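Local coordinates for protein chorismate mutase (Clostridium thermocellum, PDB 1XHO) that probably catalyses the Claisen-type rearrangement of chorismate to prephenate, as a trimeric chorismate mutase of the AroH-like type I family, at residues W33-A38 with V119-N124; I72-T77 with M94-T99. All coordinates share one frame; numbering follows the deposited sequence.

Contact 1 of 2, residues W33-A38 with V119-N124; sequences WAIRGA and VMMHVN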
# COMPACT_ATOMS: atom_id res chain seq x y z
N TRP C 33 8.60 10.55 6.45
CA TRP C 33 8.02 11.02 5.18
C TRP C 33 8.04 9.88 4.18
O TRP C 33 8.66 8.84 4.42
CB TRP C 33 8.77 12.25 4.65
CG TRP C 33 8.60 13.45 5.54
CD1 TRP C 33 9.58 14.10 6.23
CD2 TRP C 33 7.38 14.13 5.86
NE1 TRP C 33 9.05 15.14 6.95
CE2 TRP C 33 7.69 15.17 6.74
CE3 TRP C 33 6.04 13.94 5.48
CZ2 TRP C 33 6.73 16.04 7.26
CZ3 TRP C 33 5.08 14.81 5.99
CH2 TRP C 33 5.43 15.84 6.87
N ALA C 34 7.36 10.06 3.05
CA ALA C 34 7.29 9.05 2.00
C ALA C 34 7.94 9.56 0.72
O ALA C 34 7.84 10.74 0.40
CB ALA C 34 5.86 8.66 1.75
N ILE C 35 8.62 8.68 -0.00
CA ILE C 35 9.25 9.02 -1.28
C ILE C 35 8.64 8.20 -2.41
O ILE C 35 8.54 6.98 -2.33
CB ILE C 35 10.78 8.77 -1.27
CG1 ILE C 35 11.39 9.07 0.11
CG2 ILE C 35 11.45 9.62 -2.37
CD1 ILE C 35 12.89 8.81 0.21
N ARG C 36 8.24 8.89 -3.48
CA ARG C 36 7.73 8.26 -4.68
C ARG C 36 8.84 8.14 -5.74
O ARG C 36 9.67 9.03 -5.89
CB ARG C 36 6.51 9.03 -5.22
CG ARG C 36 5.15 8.38 -4.89
CD ARG C 36 4.98 7.00 -5.59
NE ARG C 36 5.32 7.09 -7.02
CZ ARG C 36 4.50 7.56 -7.97
NH1 ARG C 36 3.26 7.97 -7.67
NH2 ARG C 36 4.91 7.60 -9.23
N GLY C 37 8.87 7.00 -6.43
CA GLY C 37 9.65 6.80 -7.64
C GLY C 37 8.82 6.15 -8.75
O GLY C 37 7.84 5.43 -8.49
N ALA C 38 9.18 6.43 -10.00
CA ALA C 38 8.58 5.77 -11.15
C ALA C 38 9.61 5.64 -12.25
O ALA C 38 10.52 6.47 -12.37
CB ALA C 38 7.35 6.52 -11.66
N VAL C 119 7.27 3.06 -7.14
CA VAL C 119 7.82 2.75 -5.83
C VAL C 119 7.34 3.80 -4.85
O VAL C 119 7.43 4.99 -5.14
CB VAL C 119 9.38 2.78 -5.82
CG1 VAL C 119 9.94 2.58 -4.40
CG2 VAL C 119 9.92 1.76 -6.75
N MSE C 120 6.82 3.35 -3.71
CA MSE C 120 6.52 4.23 -2.59
C MSE C 120 7.37 3.80 -1.39
O MSE C 120 7.26 2.67 -0.88
CB MSE C 120 5.04 4.17 -2.24
CG MSE C 120 4.68 4.96 -0.97
SE MSE C 120 2.76 4.99 -0.60
CE MSE C 120 2.26 6.57 -1.74
N MSE C 121 8.22 4.71 -0.93
CA MSE C 121 9.17 4.40 0.12
C MSE C 121 8.93 5.26 1.36
O MSE C 121 9.12 6.47 1.31
CB MSE C 121 10.56 4.65 -0.43
CG MSE C 121 11.69 4.12 0.41
SE MSE C 121 13.35 4.60 -0.43
CE MSE C 121 13.44 3.42 -1.91
N HIS C 122 8.54 4.62 2.47
CA HIS C 122 8.45 5.31 3.76
C HIS C 122 9.83 5.30 4.45
O HIS C 122 10.48 4.27 4.51
CB HIS C 122 7.36 4.68 4.64
CG HIS C 122 5.97 5.02 4.19
ND1 HIS C 122 5.36 4.39 3.13
CD2 HIS C 122 5.11 5.97 4.62
CE1 HIS C 122 4.16 4.91 2.95
NE2 HIS C 122 3.98 5.88 3.84
N VAL C 123 10.27 6.45 4.94
CA VAL C 123 11.63 6.57 5.49
C VAL C 123 11.64 7.40 6.75
O VAL C 123 10.75 8.20 6.98
CB VAL C 123 12.65 7.17 4.47
CG1 VAL C 123 12.72 6.32 3.22
CG2 VAL C 123 12.35 8.64 4.12
N ASN C 124 12.65 7.16 7.57
CA ASN C 124 12.93 7.99 8.72
C ASN C 124 14.02 8.96 8.27
O ASN C 124 15.06 8.53 7.78
CB ASN C 124 13.33 7.14 9.95
CG ASN C 124 12.10 6.62 10.73
OD1 ASN C 124 11.14 7.35 10.94
ND2 ASN C 124 12.13 5.34 11.14
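Ala34 lays its methyl over one face of the His122 imidazole, CB standing 4.1 Å from the ring centroid in a CH-pi contact displaced toward the CD2-NE2 rim; a side chain as small as alanine's suits a ring lying this close to the strand. At the rim, NE2 bonds to Ser73 OG of the second subunit, and the ring also meets His122 of the third subunit, so the imidazole is shared among chains. The Arg36 guanidinium has Val119 O at its edge, near its plane, and Ala38 CB in plane beside it. Bends at chi2 and chi3 (-65° and -49°) turn the arginine forward along its own strand, toward Ala38, carrying CD to 3.2 Å from Val119 O and NE into a weak bond with Gly37 O, while NH1 reaches Leu101 O of the second subunit. On the face of the sheet opposite Ala34 and His122, Ile35 and Val123 cross at about a right angle, Ile35 CD1 meeting Val123 CG1 at 3.9 Å; Ile35 goes on to Met60 of helix 46-63, and branched aliphatics suit such a dry layer. Backbone pairs at Trp33-Val123, Ile35-Met121 and Gly37-Val119 zip the strands. These are neighbouring antiparallel strands in the mixed sheet of an alpha-beta subunit, one face helix-covered, the other turned to the trimer interface, as in AroH-type chorismate mutases.

Contact 2 of 2, residues I72-T77 with M94-T99; sequences ISIIFT and MGWTST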
# COMPACT_ATOMS: atom_id res chain seq x y z
N ILE C 72 11.75 2.41 6.11
CA ILE C 72 10.71 1.74 6.89
C ILE C 72 10.06 0.64 6.04
O ILE C 72 9.92 -0.51 6.47
CB ILE C 72 9.65 2.76 7.37
CG1 ILE C 72 10.32 3.83 8.25
CG2 ILE C 72 8.50 2.04 8.12
CD1 ILE C 72 9.45 5.04 8.52
N SER C 73 9.66 1.00 4.82
CA SER C 73 8.98 0.07 3.94
C SER C 73 9.10 0.46 2.46
O SER C 73 9.37 1.62 2.13
CB SER C 73 7.51 -0.07 4.37
OG SER C 73 6.85 1.18 4.41
N ILE C 74 8.93 -0.53 1.59
CA ILE C 74 8.91 -0.30 0.15
C ILE C 74 7.76 -1.05 -0.50
O ILE C 74 7.69 -2.28 -0.43
CB ILE C 74 10.24 -0.66 -0.55
CG1 ILE C 74 11.44 -0.19 0.30
CG2 ILE C 74 10.23 -0.03 -1.96
CD1 ILE C 74 12.77 -0.26 -0.38
N ILE C 75 6.86 -0.28 -1.11
CA ILE C 75 5.73 -0.79 -1.85
C ILE C 75 6.00 -0.60 -3.34
O ILE C 75 6.31 0.49 -3.78
CB ILE C 75 4.42 -0.06 -1.45
CG1 ILE C 75 4.07 -0.35 0.03
CG2 ILE C 75 3.25 -0.47 -2.38
CD1 ILE C 75 2.83 0.42 0.55
N PHE C 76 5.89 -1.69 -4.10
CA PHE C 76 6.07 -1.66 -5.55
C PHE C 76 4.75 -1.89 -6.27
O PHE C 76 3.94 -2.69 -5.82
CB PHE C 76 7.03 -2.75 -5.97
CG PHE C 76 8.38 -2.68 -5.32
CD1 PHE C 76 9.45 -2.05 -5.97
CD2 PHE C 76 8.60 -3.25 -4.08
CE1 PHE C 76 10.71 -2.00 -5.39
CE2 PHE C 76 9.86 -3.20 -3.48
CZ PHE C 76 10.92 -2.58 -4.14
N THR C 77 4.55 -1.19 -7.39
CA THR C 77 3.49 -1.54 -8.34
C THR C 77 4.07 -1.66 -9.73
O THR C 77 5.04 -0.98 -10.08
CB THR C 77 2.31 -0.53 -8.38
OG1 THR C 77 2.77 0.75 -8.84
CG2 THR C 77 1.62 -0.42 -7.00
N MSE C 94 20.63 -5.52 -4.11
CA MSE C 94 21.47 -4.45 -3.57
C MSE C 94 21.61 -4.48 -2.03
O MSE C 94 22.01 -3.50 -1.40
CB MSE C 94 20.95 -3.09 -4.04
CG MSE C 94 19.56 -2.71 -3.55
SE MSE C 94 18.77 -1.34 -4.72
CE MSE C 94 20.12 0.07 -4.40
N GLY C 95 21.28 -5.62 -1.44
CA GLY C 95 21.54 -5.87 -0.03
C GLY C 95 20.51 -5.36 0.94
O GLY C 95 20.77 -5.32 2.14
N TRP C 96 19.33 -4.97 0.45
CA TRP C 96 18.25 -4.54 1.34
C TRP C 96 17.41 -5.76 1.73
O TRP C 96 16.29 -5.96 1.27
CB TRP C 96 17.39 -3.42 0.74
CG TRP C 96 18.15 -2.15 0.40
CD1 TRP C 96 19.44 -1.84 0.75
CD2 TRP C 96 17.65 -1.01 -0.31
NE1 TRP C 96 19.77 -0.59 0.27
CE2 TRP C 96 18.69 -0.06 -0.37
CE3 TRP C 96 16.42 -0.70 -0.91
CZ2 TRP C 96 18.54 1.17 -1.02
CZ3 TRP C 96 16.27 0.53 -1.54
CH2 TRP C 96 17.32 1.45 -1.59
N THR C 97 18.00 -6.59 2.60
CA THR C 97 17.44 -7.87 2.98
C THR C 97 16.77 -7.80 4.35
O THR C 97 16.25 -8.80 4.82
CB THR C 97 18.54 -8.96 2.95
OG1 THR C 97 19.69 -8.52 3.70
CG2 THR C 97 18.98 -9.23 1.51
N SER C 98 16.75 -6.60 4.97
CA SER C 98 16.12 -6.40 6.28
C SER C 98 14.92 -5.44 6.22
O SER C 98 14.49 -4.92 7.25
CB SER C 98 17.14 -5.88 7.30
OG SER C 98 18.30 -6.71 7.36
N THR C 99 14.37 -5.23 5.03
CA THR C 99 13.33 -4.22 4.83
C THR C 99 12.02 -4.86 4.35
O THR C 99 12.03 -5.75 3.53
CB THR C 99 13.82 -3.11 3.83
OG1 THR C 99 14.94 -2.43 4.41
CG2 THR C 99 12.75 -2.08 3.57
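Ile74 meets the six-membered part of the Trp96 indole with its terminal methyl: the two side chains cross at about a right angle, and CD1 lies 3.7 Å from Trp96 CE3, with CZ3 almost as near. With CG1 beside the backbone N and opposite the carbonyl carbon (chi1 -41°), and the chain extended beyond it at chi2 -170°, isoleucine sends CD1 out from strand 72-77 to the indole. A beta-branched aliphatic suits a strand position with apolar neighbours on two sides: CG1 and CD1 serve the loop, and CG2 packs on Val119 in the next strand. The indole has a second neighbour from its own segment: the selenomethionine Met94 sets CG over the centre of one face, 4.1 Å above the plane.

Further along the loop, Thr99 turns its methyl to the strand, CG2 touching Ile74 CG1 at 4.0 Å. Its OG1 goes elsewhere, to Glu68 and to Lys129 of the third subunit, so threonine serves both an apolar and a polar neighbour. Gly95, with positive phi (85°), is the C-prime residue of a Schellman motif that ends helix 89-93; Trp96 then centres an inverse gamma turn.

No hydrogen bond joins 72-77 to 94-99. The side-chain contacts are between carbon atoms, which is consistent with shape and the exclusion of water, more than directional bonds, holding these side chains together; Ile74 makes its backbone bonds further on, to Ala100 and Met102.

The centres of contacts 1 and 2 lie 11 Å apart, and one sheet joins them: strand 116-124 sits between 32-40 and 71-78, so it pairs in contact 1 and also flanks the strand of contact 2. Met120 N lies 2.9 Å from Ile75 O and His122 O 2.8 Å from Ile72 N, both probable hydrogen bonds. Along the chain the order is 33-38, 72-77, 94-99, 119-124, which places both segments of contact 2 between those of contact 1. Loop 94-99 leads into strand 100-105, which lies parallel to 71-78 as an outermost strand of the sheet within the chain. Both contacts also touch other subunits, tying the sheet of one chain into the trimer.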